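Local structure of glutamate racemase (Francisella tularensis subsp. tularensis, 3OUT) at residues B[24-29]-B[213-218]. The protein is a glutamate racemase, a two-domain alpha/beta enzyme of the Asp/Glu/hydantoin racemase family. Sequence-based numbering, arbitrary orientation.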
ATOM      1  N   LYS B  24     -24.309   3.289 -12.466  1.00  9.97           N
ATOM      2  CA  LYS B  24     -25.432   3.003 -13.342  1.00 10.53           C
ATOM      3  C   LYS B  24     -26.717   3.695 -12.797  1.00 10.62           C
ATOM      4  O   LYS B  24     -27.449   4.390 -13.531  1.00 10.11           O
ATOM      5  CB  LYS B  24     -25.599   1.490 -13.494  1.00 10.86           C
ATOM      6  CG  LYS B  24     -26.839   1.039 -14.292  1.00 14.03           C
ATOM      7  CD  LYS B  24     -27.160  -0.444 -14.053  1.00 18.21           C
ATOM      8  CE  LYS B  24     -27.890  -0.689 -12.704  1.00 22.48           C
ATOM      9  NZ  LYS B  24     -28.208  -2.143 -12.409  1.00 24.65           N
ATOM     10  N   ASN B  25     -26.959   3.517 -11.512  1.00 10.40           N
ATOM     11  CA  ASN B  25     -28.163   4.047 -10.907  1.00  9.94           C
ATOM     12  C   ASN B  25     -28.161   5.566 -10.992  1.00  9.82           C
ATOM     13  O   ASN B  25     -29.094   6.170 -11.298  1.00  9.82           O
ATOM     14  CB  ASN B  25     -28.293   3.609  -9.443  1.00 10.22           C
ATOM     15  CG  ASN B  25     -28.596   2.122  -9.274  1.00 11.45           C
ATOM     16  OD1 ASN B  25     -29.229   1.515 -10.073  1.00 17.08           O
ATOM     17  ND2 ASN B  25     -28.186   1.600  -8.198  1.00 14.80           N
ATOM     18  N   LEU B  26     -27.023   6.150 -10.670  1.00 10.39           N
ATOM     19  CA  LEU B  26     -26.898   7.603 -10.700  1.00 10.52           C
ATOM     20  C   LEU B  26     -27.118   8.151 -12.088  1.00 11.50           C
ATOM     21  O   LEU B  26     -27.712   9.157 -12.245  1.00 12.29           O
ATOM     22  CB  LEU B  26     -25.549   8.116 -10.129  1.00 10.26           C
ATOM     23  CG  LEU B  26     -25.301   7.892  -8.642  1.00 11.16           C
ATOM     24  CD1 LEU B  26     -23.871   8.261  -8.280  1.00 12.29           C
ATOM     25  CD2 LEU B  26     -26.266   8.644  -7.740  1.00 13.61           C
HETATM   26  N   MSE B  27     -26.601   7.444 -13.086  1.00 11.77           N
HETATM   27  CA  MSE B  27     -26.724   7.868 -14.474  1.00 11.29           C
HETATM   28  C   MSE B  27     -28.175   7.828 -14.932  1.00 12.21           C
HETATM   29  O   MSE B  27     -28.535   8.446 -15.933  1.00 12.48           O
HETATM   30  CB  MSE B  27     -25.861   6.989 -15.382  1.00 13.71           C
HETATM   31  CG  MSE B  27     -24.376   7.305 -15.324  1.00 14.91           C
HETATM   32 SE   MSE B  27     -23.301   6.070 -16.382  1.00 34.15          SE
HETATM   33  CE  MSE B  27     -23.848   4.397 -15.542  1.00 16.56           C
ATOM     34  N   SER B  28     -29.007   7.099 -14.196  1.00 10.59           N
ATOM     35  CA  SER B  28     -30.419   6.992 -14.544  1.00 10.06           C
ATOM     36  C   SER B  28     -31.315   8.032 -13.885  1.00 11.02           C
ATOM     37  O   SER B  28     -32.372   8.249 -14.371  1.00 10.98           O
ATOM     38  CB  SER B  28     -30.963   5.591 -14.242  1.00 10.79           C
ATOM     39  OG  SER B  28     -31.274   5.444 -12.896  1.00 12.31           O
ATOM     40  N   ILE B  29     -30.846   8.624 -12.780  1.00  9.74           N
ATOM     41  CA  ILE B  29     -31.654   9.634 -12.054  1.00 10.96           C
ATOM     42  C   ILE B  29     -31.039  11.035 -12.073  1.00 12.16           C
ATOM     43  O   ILE B  29     -31.746  12.022 -11.802  1.00 13.51           O
ATOM     44  CB  ILE B  29     -32.008   9.227 -10.591  1.00 10.38           C
ATOM     45  CG1 ILE B  29     -30.761   9.083  -9.721  1.00 12.54           C
ATOM     46  CG2 ILE B  29     -32.790   7.922 -10.565  1.00 12.06           C
ATOM     47  CD1 ILE B  29     -31.077   8.655  -8.287  1.00 14.43           C
ATOM     48  N   LYS B 213     -31.000   7.305  -4.666  1.00 12.51           N
ATOM     49  CA  LYS B 213     -32.122   8.235  -4.399  1.00 13.18           C
ATOM     50  C   LYS B 213     -31.900   9.136  -3.204  1.00 12.42           C
ATOM     51  O   LYS B 213     -32.293  10.304  -3.251  1.00 12.39           O
ATOM     52  CB  LYS B 213     -33.415   7.461  -4.256  1.00 14.60           C
ATOM     53  CG  LYS B 213     -33.791   6.810  -5.563  1.00 17.51           C
ATOM     54  CD  LYS B 213     -35.202   6.343  -5.607  1.00 24.35           C
ATOM     55  CE  LYS B 213     -35.557   5.356  -4.577  1.00 26.85           C
ATOM     56  NZ  LYS B 213     -37.009   4.963  -4.731  1.00 29.58           N
HETATM   57  N   MSE B 214     -31.265   8.605  -2.155  1.00 12.46           N
HETATM   58  CA  MSE B 214     -30.909   9.410  -0.992  1.00 13.15           C
HETATM   59  C   MSE B 214     -29.956  10.532  -1.402  1.00 13.80           C
HETATM   60  O   MSE B 214     -30.077  11.660  -0.932  1.00 14.33           O
HETATM   61  CB  MSE B 214     -30.344   8.544   0.156  1.00 13.16           C
HETATM   62  CG  MSE B 214     -31.399   7.687   0.802  1.00 13.22           C
HETATM   63 SE   MSE B 214     -30.557   6.536   2.112  1.00 20.75          SE
HETATM   64  CE  MSE B 214     -32.071   6.385   3.355  1.00 20.30           C
ATOM     65  N   LEU B 215     -28.981  10.215  -2.253  1.00 13.71           N
ATOM     66  CA  LEU B 215     -28.069  11.226  -2.739  1.00 13.96           C
ATOM     67  C   LEU B 215     -28.820  12.255  -3.612  1.00 14.17           C
ATOM     68  O   LEU B 215     -28.651  13.427  -3.412  1.00 14.31           O
ATOM     69  CB  LEU B 215     -26.916  10.592  -3.510  1.00 14.82           C
ATOM     70  CG  LEU B 215     -25.918  11.600  -4.107  1.00 17.39           C
ATOM     71  CD1 LEU B 215     -25.432  12.594  -3.062  1.00 17.27           C
ATOM     72  CD2 LEU B 215     -24.744  10.874  -4.706  1.00 19.79           C
ATOM     73  N   TYR B 216     -29.680  11.804  -4.524  1.00 14.95           N
ATOM     74  CA  TYR B 216     -30.530  12.707  -5.304  1.00 14.67           C
ATOM     75  C   TYR B 216     -31.292  13.692  -4.378  1.00 15.62           C
ATOM     76  O   TYR B 216     -31.270  14.912  -4.596  1.00 14.79           O
ATOM     77  CB  TYR B 216     -31.546  11.962  -6.184  1.00 15.65           C
ATOM     78  CG  TYR B 216     -32.499  12.946  -6.807  1.00 16.54           C
ATOM     79  CD1 TYR B 216     -32.182  13.609  -7.982  1.00 18.65           C
ATOM     80  CD2 TYR B 216     -33.695  13.255  -6.182  1.00 21.52           C
ATOM     81  CE1 TYR B 216     -33.031  14.570  -8.523  1.00 20.55           C
ATOM     82  CE2 TYR B 216     -34.558  14.215  -6.711  1.00 22.60           C
ATOM     83  CZ  TYR B 216     -34.212  14.869  -7.879  1.00 22.77           C
ATOM     84  OH  TYR B 216     -35.069  15.820  -8.403  1.00 25.16           O
ATOM     85  N   SER B 217     -31.950  13.170  -3.337  1.00 15.67           N
ATOM     86  CA  SER B 217     -32.780  14.042  -2.499  1.00 17.69           C
ATOM     87  C   SER B 217     -31.936  15.099  -1.828  1.00 17.82           C
ATOM     88  O   SER B 217     -32.336  16.261  -1.758  1.00 18.08           O
ATOM     89  CB  SER B 217     -33.530  13.245  -1.447  1.00 18.13           C
ATOM     90  OG  SER B 217     -34.461  12.420  -2.084  1.00 23.14           O
ATOM     91  N   LEU B 218     -30.747  14.702  -1.361  1.00 16.79           N
ATOM     92  CA  LEU B 218     -29.853  15.637  -0.737  1.00 18.03           C
ATOM     93  C   LEU B 218     -29.424  16.724  -1.704  1.00 17.87           C
ATOM     94  O   LEU B 218     -29.455  17.897  -1.361  1.00 18.99           O
ATOM     95  CB  LEU B 218     -28.623  14.936  -0.161  1.00 17.62           C
ATOM     96  CG  LEU B 218     -27.667  15.765   0.705  1.00 21.11           C
ATOM     97  CD1 LEU B 218     -26.870  14.861   1.673  1.00 21.24           C
ATOM     98  CD2 LEU B 218     -26.734  16.616  -0.137  1.00 25.93           C
TER
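Leu26 and Ile29, three residues apart, reach across to Leu215, Lys213 and Tyr216 and join two helices of an alpha/beta domain built on a six-stranded parallel sheet. The pair illustrates how helices of such a fold can pack through apolar side chains: the short axes approach to 10.4 Å and cross at -42°, and 205 Å² of surface is buried between the segments. Just before the contact proper, Asn25 turns its side chain against Ser208, Leu209 and Ser212, earlier on helix 208-221.

Leu26 makes the deeper touch. CD2 of Leu26 meets CD2 of Leu215 at 4.1 Å, methyl against methyl, with the two side chains crossing at about a right angle. Both leucines are buried and also lie against Ile10 of strand 10-14, so the helices share this apolar seam with the sheet. Ser28 folds back on its own segment: its OG donates to Asn25 O at 2.8 Å, and the same carbonyl also accepts from Ser28 N.

Ile29, near the outer side of the contact, has more of its surface buried by the partner helix than any other residue of the two segments. Its CG1 sits between the backbone N and the carbonyl carbon (chi1 63°), and the extended arm beyond it carries CD1 to the partner helix. There CD1 of Ile29 nestles between two residues one turn apart, 3.9 Å from Lys213 N and 3.9 Å from Tyr216 CB, which makes the ring's stem, rather than the ring, the seat of the Ile29 methyl.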